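Local coordinates for protein terminal oxygenase component of carbazole 1,9a-dioxygenase (Sphingomonas, PDB 3GKQ) that probably catalyses the dioxygenation of carbazole as the terminal oxygenase, passing electrons from a Rieske [2Fe-2S] cluster to a non-heme iron(II) centre, at residues Ser116-Ile119 with Gly120-Leu124; Ser313-Ala316 with Glu317-Lys321; Asp347-Gly350 with Trp351-Val355. All blocks are in the same frame, centred on the assembly; numbering follows the deposited sequence.

Contact 1. Residues Ser116-Ile119 with Gly120-Leu124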
ATOM      1  N   SER A 116     -18.474  -9.776  37.617  1.00 35.04           N
ATOM      2  CA  SER A 116     -17.277 -10.381  37.041  1.00 33.95           C
ATOM      3  C   SER A 116     -16.084 -10.398  37.986  1.00 33.45           C
ATOM      4  O   SER A 116     -15.792  -9.414  38.664  1.00 33.61           O
ATOM      5  CB  SER A 116     -16.867  -9.660  35.753  1.00 34.28           C
ATOM      6  OG  SER A 116     -15.677 -10.230  35.236  1.00 34.08           O
ATOM      7  N   VAL A 117     -15.394 -11.530  38.007  1.00 34.22           N
ATOM      8  CA  VAL A 117     -14.215 -11.721  38.837  1.00 36.81           C
ATOM      9  C   VAL A 117     -13.023 -10.906  38.314  1.00 37.07           C
ATOM     10  O   VAL A 117     -12.035 -10.712  39.026  1.00 36.75           O
ATOM     11  CB  VAL A 117     -13.832 -13.221  38.874  1.00 38.38           C
ATOM     12  CG1 VAL A 117     -12.511 -13.417  39.585  1.00 41.44           C
ATOM     13  CG2 VAL A 117     -14.920 -14.009  39.586  1.00 41.31           C
ATOM     14  N   GLN A 118     -13.118 -10.432  37.074  1.00 36.05           N
ATOM     15  CA  GLN A 118     -12.034  -9.653  36.474  1.00 35.34           C
ATOM     16  C   GLN A 118     -11.951  -8.245  37.048  1.00 34.98           C
ATOM     17  O   GLN A 118     -10.903  -7.603  36.991  1.00 35.22           O
ATOM     18  CB  GLN A 118     -12.211  -9.562  34.955  1.00 36.04           C
ATOM     19  CG  GLN A 118     -12.189 -10.902  34.224  1.00 35.73           C
ATOM     20  CD  GLN A 118     -10.986 -11.743  34.593  1.00 37.37           C
ATOM     21  OE1 GLN A 118      -9.879 -11.232  34.730  1.00 36.90           O
ATOM     22  NE2 GLN A 118     -11.199 -13.046  34.750  1.00 39.21           N
ATOM     23  N   ILE A 119     -13.059  -7.762  37.599  1.00 34.77           N
ATOM     24  CA  ILE A 119     -13.098  -6.423  38.170  1.00 34.41           C
ATOM     25  C   ILE A 119     -12.047  -6.257  39.267  1.00 34.67           C
ATOM     26  O   ILE A 119     -11.901  -7.112  40.142  1.00 33.13           O
ATOM     27  CB  ILE A 119     -14.505  -6.109  38.739  1.00 35.15           C
ATOM     28  CG1 ILE A 119     -15.543  -6.168  37.614  1.00 33.77           C
ATOM     29  CG2 ILE A 119     -14.512  -4.731  39.394  1.00 35.76           C
ATOM     30  CD1 ILE A 119     -16.982  -6.009  38.085  1.00 33.70           C
ATOM     31  N   GLY A 120     -11.304  -5.156  39.200  1.00 34.45           N
ATOM     32  CA  GLY A 120     -10.279  -4.889  40.193  1.00 34.72           C
ATOM     33  C   GLY A 120      -9.001  -5.701  40.059  1.00 35.27           C
ATOM     34  O   GLY A 120      -8.084  -5.535  40.862  1.00 36.67           O
ATOM     35  N   ARG A 121      -8.920  -6.572  39.057  1.00 35.27           N
ATOM     36  CA  ARG A 121      -7.722  -7.394  38.882  1.00 36.35           C
ATOM     37  C   ARG A 121      -6.812  -6.937  37.748  1.00 35.56           C
ATOM     38  O   ARG A 121      -5.806  -7.584  37.456  1.00 36.02           O
ATOM     39  CB  ARG A 121      -8.108  -8.858  38.639  1.00 38.18           C
ATOM     40  CG  ARG A 121      -8.739  -9.551  39.837  1.00 41.83           C
ATOM     41  CD  ARG A 121      -8.852 -11.058  39.609  1.00 45.22           C
ATOM     42  NE  ARG A 121      -9.440 -11.730  40.768  1.00 50.42           N
ATOM     43  CZ  ARG A 121      -9.694 -13.035  40.837  1.00 51.52           C
ATOM     44  NH1 ARG A 121      -9.411 -13.832  39.811  1.00 51.87           N
ATOM     45  NH2 ARG A 121     -10.248 -13.544  41.931  1.00 52.13           N
ATOM     46  N   HIS A 122      -7.155  -5.826  37.108  1.00 34.46           N
ATOM     47  CA  HIS A 122      -6.349  -5.348  35.992  1.00 33.06           C
ATOM     48  C   HIS A 122      -6.273  -3.834  35.959  1.00 32.22           C
ATOM     49  O   HIS A 122      -7.060  -3.141  36.606  1.00 31.58           O
ATOM     50  CB  HIS A 122      -6.954  -5.831  34.671  1.00 32.95           C
ATOM     51  CG  HIS A 122      -7.227  -7.301  34.627  1.00 34.96           C
ATOM     52  ND1 HIS A 122      -6.248  -8.236  34.374  1.00 33.79           N
ATOM     53  CD2 HIS A 122      -8.377  -7.998  34.799  1.00 34.38           C
ATOM     54  CE1 HIS A 122      -6.780  -9.445  34.391  1.00 33.84           C
ATOM     55  NE2 HIS A 122      -8.072  -9.329  34.646  1.00 34.24           N
ATOM     56  N   ALA A 123      -5.324  -3.327  35.182  1.00 31.09           N
ATOM     57  CA  ALA A 123      -5.149  -1.897  35.032  1.00 30.36           C
ATOM     58  C   ALA A 123      -4.458  -1.596  33.712  1.00 31.25           C
ATOM     59  O   ALA A 123      -3.518  -2.287  33.311  1.00 29.33           O
ATOM     60  CB  ALA A 123      -4.326  -1.336  36.192  1.00 29.80           C
ATOM     61  N   LEU A 124      -4.958  -0.571  33.035  1.00 31.28           N
ATOM     62  CA  LEU A 124      -4.394  -0.113  31.776  1.00 31.67           C
ATOM     63  C   LEU A 124      -3.066   0.521  32.155  1.00 31.71           C
ATOM     64  O   LEU A 124      -2.895   0.968  33.289  1.00 30.51           O
ATOM     65  CB  LEU A 124      -5.291   0.968  31.175  1.00 30.96           C
ATOM     66  CG  LEU A 124      -6.196   0.751  29.963  1.00 32.68           C
ATOM     67  CD1 LEU A 124      -6.591  -0.695  29.792  1.00 31.41           C
ATOM     68  CD2 LEU A 124      -7.410   1.654  30.135  1.00 30.84           C
TER
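Gln118 and His122 meet end to edge across two overlapping beta turns, type I then type II. The amide of Gln118 and the imidazole of His122 lie nearly coplanar, their planes 25° apart. OE1 of Gln118 comes in at the ring edge and accepts from NE2 of His122 at 2.6 Å. The bond is almost straight, with an N-H...O angle of 174°, and it lies in both the ring plane and the carbonyl plane. It should resist rotation of the ring. The Gln118 chain makes this possible by bending at chi2 (-51°), which swings the amide back toward the ring although its CB sets out away from it. CB of Arg121 lies over one face of the imidazole, toward its rim.

The type I turn spans Ser116 to Ile119, and the type II turn spans Gln118 to Arg121. The second is closed by N of Arg121 on O of Gln118 at 3.0 Å, with Gly120 at positive phi. OG of Ser116 accepts from N of Gln118 at 3.2 Å, an ST turn. OG of Ser116 and N of Val117 are also hydrogen-bonded to the carboxylate of Glu358 of the second subunit. The Gln118 side chain lies about 4 Å from that of Trp98, which belongs to the [2Fe-2S] binding site. This is a surface loop of the Rieske domain, beside the cluster site and at a subunit interface.

Contact 2. Residues Ser313-Ala316 with Glu317-Lys321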
ATOM      1  N   SER A 313       1.786  40.705  24.279  1.00 46.80           N
ATOM      2  CA  SER A 313       2.341  41.331  23.087  1.00 46.60           C
ATOM      3  C   SER A 313       3.039  40.275  22.229  1.00 45.87           C
ATOM      4  O   SER A 313       2.850  40.225  21.013  1.00 45.84           O
ATOM      5  CB  SER A 313       3.337  42.423  23.485  1.00 47.37           C
ATOM      6  OG  SER A 313       3.882  43.055  22.339  1.00 48.44           O
ATOM      7  N   PHE A 314       3.848  39.436  22.868  1.00 44.70           N
ATOM      8  CA  PHE A 314       4.557  38.383  22.148  1.00 43.86           C
ATOM      9  C   PHE A 314       3.555  37.405  21.542  1.00 43.10           C
ATOM     10  O   PHE A 314       3.658  37.033  20.374  1.00 43.10           O
ATOM     11  CB  PHE A 314       5.504  37.638  23.093  1.00 43.71           C
ATOM     12  CG  PHE A 314       6.117  36.403  22.488  1.00 44.05           C
ATOM     13  CD1 PHE A 314       6.717  36.451  21.231  1.00 43.72           C
ATOM     14  CD2 PHE A 314       6.102  35.194  23.176  1.00 44.00           C
ATOM     15  CE1 PHE A 314       7.287  35.311  20.668  1.00 44.35           C
ATOM     16  CE2 PHE A 314       6.671  34.048  22.619  1.00 44.66           C
ATOM     17  CZ  PHE A 314       7.265  34.109  21.365  1.00 42.74           C
ATOM     18  N   GLU A 315       2.582  36.998  22.347  1.00 43.38           N
ATOM     19  CA  GLU A 315       1.554  36.069  21.903  1.00 44.29           C
ATOM     20  C   GLU A 315       0.924  36.589  20.612  1.00 44.40           C
ATOM     21  O   GLU A 315       0.697  35.829  19.669  1.00 43.53           O
ATOM     22  CB  GLU A 315       0.495  35.925  23.000  1.00 45.98           C
ATOM     23  CG  GLU A 315      -0.529  34.817  22.797  1.00 48.56           C
ATOM     24  CD  GLU A 315      -1.468  35.076  21.638  1.00 51.63           C
ATOM     25  OE1 GLU A 315      -1.886  36.241  21.455  1.00 53.98           O
ATOM     26  OE2 GLU A 315      -1.802  34.113  20.917  1.00 54.00           O
ATOM     27  N   ALA A 316       0.656  37.893  20.569  1.00 44.13           N
ATOM     28  CA  ALA A 316       0.051  38.514  19.394  1.00 43.63           C
ATOM     29  C   ALA A 316       1.014  38.523  18.210  1.00 43.17           C
ATOM     30  O   ALA A 316       0.623  38.245  17.077  1.00 43.55           O
ATOM     31  CB  ALA A 316      -0.385  39.942  19.723  1.00 45.23           C
ATOM     32  N   GLU A 317       2.274  38.848  18.479  1.00 42.86           N
ATOM     33  CA  GLU A 317       3.286  38.890  17.432  1.00 43.89           C
ATOM     34  C   GLU A 317       3.527  37.487  16.871  1.00 42.52           C
ATOM     35  O   GLU A 317       3.753  37.317  15.670  1.00 41.57           O
ATOM     36  CB  GLU A 317       4.589  39.471  17.991  1.00 46.33           C
ATOM     37  CG  GLU A 317       5.694  39.604  16.963  1.00 50.31           C
ATOM     38  CD  GLU A 317       6.914  40.327  17.502  1.00 53.00           C
ATOM     39  OE1 GLU A 317       7.456  39.890  18.540  1.00 53.84           O
ATOM     40  OE2 GLU A 317       7.333  41.333  16.883  1.00 55.12           O
ATOM     41  N   PHE A 318       3.476  36.487  17.751  1.00 41.57           N
ATOM     42  CA  PHE A 318       3.674  35.093  17.357  1.00 39.85           C
ATOM     43  C   PHE A 318       2.644  34.715  16.297  1.00 39.18           C
ATOM     44  O   PHE A 318       2.990  34.245  15.212  1.00 37.90           O
ATOM     45  CB  PHE A 318       3.512  34.170  18.572  1.00 38.96           C
ATOM     46  CG  PHE A 318       3.555  32.700  18.234  1.00 39.04           C
ATOM     47  CD1 PHE A 318       4.767  32.063  17.978  1.00 37.95           C
ATOM     48  CD2 PHE A 318       2.378  31.959  18.150  1.00 38.92           C
ATOM     49  CE1 PHE A 318       4.808  30.706  17.643  1.00 37.09           C
ATOM     50  CE2 PHE A 318       2.407  30.601  17.814  1.00 39.35           C
ATOM     51  CZ  PHE A 318       3.628  29.976  17.560  1.00 37.09           C
ATOM     52  N   ARG A 319       1.375  34.938  16.625  1.00 39.25           N
ATOM     53  CA  ARG A 319       0.267  34.625  15.731  1.00 40.52           C
ATOM     54  C   ARG A 319       0.241  35.457  14.457  1.00 40.91           C
ATOM     55  O   ARG A 319       0.118  34.926  13.353  1.00 39.93           O
ATOM     56  CB  ARG A 319      -1.066  34.824  16.461  1.00 41.96           C
ATOM     57  CG  ARG A 319      -1.461  33.693  17.396  1.00 46.00           C
ATOM     58  CD  ARG A 319      -2.707  34.047  18.215  1.00 48.02           C
ATOM     59  NE  ARG A 319      -3.674  34.824  17.444  1.00 51.51           N
ATOM     60  CZ  ARG A 319      -3.773  36.151  17.485  1.00 51.69           C
ATOM     61  NH1 ARG A 319      -2.967  36.856  18.269  1.00 52.26           N
ATOM     62  NH2 ARG A 319      -4.670  36.775  16.732  1.00 52.68           N
ATOM     63  N   GLU A 320       0.362  36.768  14.618  1.00 41.85           N
ATOM     64  CA  GLU A 320       0.294  37.689  13.496  1.00 42.87           C
ATOM     65  C   GLU A 320       1.513  37.811  12.592  1.00 42.79           C
ATOM     66  O   GLU A 320       1.378  38.197  11.432  1.00 43.81           O
ATOM     67  CB  GLU A 320      -0.088  39.074  14.022  1.00 45.50           C
ATOM     68  CG  GLU A 320      -1.544  39.183  14.465  1.00 49.03           C
ATOM     69  CD  GLU A 320      -1.757  40.247  15.530  1.00 51.41           C
ATOM     70  OE1 GLU A 320      -1.102  41.309  15.455  1.00 52.15           O
ATOM     71  OE2 GLU A 320      -2.586  40.022  16.439  1.00 53.38           O
ATOM     72  N   LYS A 321       2.695  37.473  13.092  1.00 41.56           N
ATOM     73  CA  LYS A 321       3.892  37.622  12.270  1.00 41.08           C
ATOM     74  C   LYS A 321       4.781  36.391  12.088  1.00 40.32           C
ATOM     75  O   LYS A 321       4.927  35.877  10.981  1.00 40.03           O
ATOM     76  CB  LYS A 321       4.740  38.771  12.830  1.00 40.06           C
ATOM     77  CG  LYS A 321       6.009  39.075  12.042  1.00 41.42           C
ATOM     78  CD  LYS A 321       6.756  40.249  12.671  1.00 42.57           C
ATOM     79  CE  LYS A 321       7.948  40.686  11.832  1.00 45.42           C
ATOM     80  NZ  LYS A 321       8.637  41.879  12.423  1.00 45.21           N
TER
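Helix 308-328, in the Bet v 1-like catalytic domain, carries this i to i+4 contact on two faces. One face bears a salt-bridge network of Glu315, Arg319 and Glu320, and the other turns Phe314 and Phe318 to the sheet. Glu315 reaches Arg319 one turn on. OE1 of Glu315 meets NH1 of Arg319 at 3.4 Å, a salt bridge whose hydrogen bond is weak. The carboxylate and guanidinium planes are only 12° apart. Both chains fold to meet: Glu315 bends at chi2 (-68°) and Arg319 at chi3. NH1 of Arg319 also has a long ion pair with OE2 of Glu320, at 3.7 Å, so two acids probably share its charge.

On the buried face, CE1 of Phe314 approaches CB of Phe318 at 4.5 Å. Both rings meet His164 and pack on Leu301 of strand 294-304. Glu317 sends its extended chain to Arg303 of that strand, a salt bridge through OE1. Backbone bonds hold the turns beneath. N of Glu317 donates to O of Ser313 at 2.9 Å, and N of Glu320 to O of Ala316 at 2.9 Å. N of Phe318 points at O of Phe314 from 2.7 Å, with a C=O...N angle of 169°.

Contact 3. Residues Asp347-Gly350 with Trp351-Val355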
ATOM      1  N   ASP A 347      16.157   2.199   4.895  1.00 35.52           N
ATOM      2  CA  ASP A 347      16.604   0.807   4.903  1.00 38.94           C
ATOM      3  C   ASP A 347      18.005   0.636   5.485  1.00 39.19           C
ATOM      4  O   ASP A 347      18.640  -0.397   5.281  1.00 39.05           O
ATOM      5  CB  ASP A 347      16.575   0.227   3.484  1.00 41.97           C
ATOM      6  CG  ASP A 347      17.356   1.073   2.494  1.00 46.22           C
ATOM      7  OD1 ASP A 347      18.306   1.769   2.918  1.00 45.37           O
ATOM      8  OD2 ASP A 347      17.023   1.037   1.288  1.00 50.22           O
ATOM      9  N   ASP A 348      18.481   1.655   6.196  1.00 38.81           N
ATOM     10  CA  ASP A 348      19.800   1.632   6.831  1.00 39.92           C
ATOM     11  C   ASP A 348      20.994   1.774   5.886  1.00 38.76           C
ATOM     12  O   ASP A 348      22.123   1.949   6.340  1.00 37.33           O
ATOM     13  CB  ASP A 348      19.983   0.351   7.660  1.00 43.08           C
ATOM     14  CG  ASP A 348      18.905   0.171   8.713  1.00 46.32           C
ATOM     15  OD1 ASP A 348      18.610   1.139   9.440  1.00 48.29           O
ATOM     16  OD2 ASP A 348      18.357  -0.944   8.823  1.00 50.57           O
ATOM     17  N   ARG A 349      20.759   1.699   4.580  1.00 37.63           N
ATOM     18  CA  ARG A 349      21.860   1.816   3.624  1.00 36.88           C
ATOM     19  C   ARG A 349      22.534   3.186   3.687  1.00 34.02           C
ATOM     20  O   ARG A 349      23.753   3.304   3.525  1.00 32.32           O
ATOM     21  CB  ARG A 349      21.359   1.566   2.199  1.00 40.63           C
ATOM     22  CG  ARG A 349      20.721   0.190   1.993  1.00 47.30           C
ATOM     23  CD  ARG A 349      20.432  -0.073   0.514  1.00 49.93           C
ATOM     24  NE  ARG A 349      21.661  -0.048  -0.277  1.00 53.57           N
ATOM     25  CZ  ARG A 349      21.715  -0.246  -1.592  1.00 55.34           C
ATOM     26  NH1 ARG A 349      20.602  -0.486  -2.278  1.00 56.02           N
ATOM     27  NH2 ARG A 349      22.885  -0.200  -2.223  1.00 54.49           N
ATOM     28  N   GLY A 350      21.735   4.219   3.926  1.00 31.03           N
ATOM     29  CA  GLY A 350      22.268   5.568   3.987  1.00 29.21           C
ATOM     30  C   GLY A 350      23.395   5.792   4.978  1.00 28.19           C
ATOM     31  O   GLY A 350      24.359   6.500   4.676  1.00 27.88           O
ATOM     32  N   TRP A 351      23.291   5.193   6.162  1.00 26.68           N
ATOM     33  CA  TRP A 351      24.320   5.376   7.182  1.00 27.53           C
ATOM     34  C   TRP A 351      25.692   4.901   6.717  1.00 28.19           C
ATOM     35  O   TRP A 351      26.721   5.395   7.188  1.00 29.56           O
ATOM     36  CB  TRP A 351      23.932   4.639   8.470  1.00 27.78           C
ATOM     37  CG  TRP A 351      22.546   4.951   8.924  1.00 28.42           C
ATOM     38  CD1 TRP A 351      21.467   4.117   8.891  1.00 28.69           C
ATOM     39  CD2 TRP A 351      22.067   6.205   9.420  1.00 28.84           C
ATOM     40  NE1 TRP A 351      20.343   4.773   9.331  1.00 27.91           N
ATOM     41  CE2 TRP A 351      20.682   6.059   9.664  1.00 28.44           C
ATOM     42  CE3 TRP A 351      22.672   7.444   9.683  1.00 28.48           C
ATOM     43  CZ2 TRP A 351      19.890   7.100  10.154  1.00 28.83           C
ATOM     44  CZ3 TRP A 351      21.882   8.485  10.173  1.00 28.67           C
ATOM     45  CH2 TRP A 351      20.508   8.305  10.403  1.00 28.94           C
ATOM     46  N   ARG A 352      25.707   3.952   5.789  1.00 29.87           N
ATOM     47  CA  ARG A 352      26.966   3.415   5.277  1.00 32.44           C
ATOM     48  C   ARG A 352      27.410   4.072   3.970  1.00 31.74           C
ATOM     49  O   ARG A 352      28.604   4.220   3.721  1.00 31.92           O
ATOM     50  CB  ARG A 352      26.839   1.910   5.016  1.00 35.59           C
ATOM     51  CG  ARG A 352      25.803   1.198   5.874  1.00 42.85           C
ATOM     52  CD  ARG A 352      26.236   1.080   7.319  1.00 45.53           C
ATOM     53  NE  ARG A 352      25.197   0.452   8.133  1.00 51.38           N
ATOM     54  CZ  ARG A 352      25.386  -0.005   9.367  1.00 51.58           C
ATOM     55  NH1 ARG A 352      26.579   0.094   9.939  1.00 52.39           N
ATOM     56  NH2 ARG A 352      24.379  -0.560  10.029  1.00 52.47           N
ATOM     57  N   GLU A 353      26.449   4.457   3.138  1.00 30.51           N
ATOM     58  CA  GLU A 353      26.762   5.036   1.833  1.00 31.65           C
ATOM     59  C   GLU A 353      26.908   6.550   1.749  1.00 29.38           C
ATOM     60  O   GLU A 353      27.429   7.062   0.762  1.00 29.72           O
ATOM     61  CB  GLU A 353      25.722   4.586   0.808  1.00 33.86           C
ATOM     62  CG  GLU A 353      25.702   3.096   0.557  1.00 43.43           C
ATOM     63  CD  GLU A 353      24.660   2.710  -0.468  1.00 47.59           C
ATOM     64  OE1 GLU A 353      24.667   3.293  -1.575  1.00 52.66           O
ATOM     65  OE2 GLU A 353      23.833   1.825  -0.173  1.00 52.42           O
ATOM     66  N   GLU A 354      26.434   7.268   2.762  1.00 28.45           N
ATOM     67  CA  GLU A 354      26.539   8.726   2.763  1.00 27.52           C
ATOM     68  C   GLU A 354      28.011   9.125   2.641  1.00 28.05           C
ATOM     69  O   GLU A 354      28.895   8.385   3.071  1.00 27.82           O
ATOM     70  CB  GLU A 354      25.966   9.294   4.071  1.00 26.06           C
ATOM     71  CG  GLU A 354      26.820   8.963   5.306  1.00 25.09           C
ATOM     72  CD  GLU A 354      26.139   9.295   6.632  1.00 24.50           C
ATOM     73  OE1 GLU A 354      24.995   9.793   6.634  1.00 24.19           O
ATOM     74  OE2 GLU A 354      26.760   9.051   7.684  1.00 25.09           O
ATOM     75  N   VAL A 355      28.270  10.282   2.035  1.00 27.68           N
ATOM     76  CA  VAL A 355      29.632  10.799   1.904  1.00 27.61           C
ATOM     77  C   VAL A 355      29.604  12.159   2.593  1.00 28.89           C
ATOM     78  O   VAL A 355      29.176  13.162   2.015  1.00 26.61           O
ATOM     79  CB  VAL A 355      30.053  10.983   0.431  1.00 28.23           C
ATOM     80  CG1 VAL A 355      31.423  11.645   0.366  1.00 28.52           C
ATOM     81  CG2 VAL A 355      30.097   9.635  -0.274  1.00 27.57           C
TER
HETATM   82  O   HOH W   1      17.704   3.416   9.283  1.00 33.98           O
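Arg349 O accepts from N of Arg352 at 3.1 Å and from N of Glu353 at 3.0 Å, so one carbonyl takes two donors in the short helix 349-353. An Asx turn leads in: OD1 of Asp347 accepts from N of Arg349 at 3.0 Å.

Arg349 and Glu353 form a salt bridge one turn apart. OE2 of Glu353 takes both NE, at 2.9 Å, and NH2 of Arg349, but each hydrogen bond is weak. The guanidinium and carboxylate planes are 45° apart. Arg349 reaches its mate by bending at chi3 (61°).

Trp351 sets CD1 against O of Asp348 at 3.4 Å. A water in the indole plane accepts from NE1 of Trp351 at 3.0 Å and donates to OD1 of Asp348, bridging the two side chains.

Glu354, just past the helix, pairs through OE2 with Arg367 and Arg14. Val355 packs on Trp98 of the third subunit and makes backbone hydrogen bonds with that subunit. The indole meets Tyr345 and Ile22. Losing it to an alanine here is likely to leave the water without its NE1 partner and open a gap beside both residues. Through Trp351 the short helix packs among helices 19-23, 174-181 and 332-346.

The three contacts follow one another along the chain, and none nests or crosses. Contact 1 comes first and closes two overlapping beta turns in the loop between strands 107-110 and 129-132 of the Rieske domain. Contact 2 lies on helix 308-328, which follows strand 294-304 and packs against the sheet. Contact 3 comes after helix 332-346 and forms a short helix before helix 361-373. Contacts 2 and 3 both belong to the catalytic domain but sit on opposite sides of the chain's centre, about 42 Å apart between centres. The loop of contact 1 meets the region around Val355 of the second subunit. The end of contact 3 in turn meets the Rieske domain of the third.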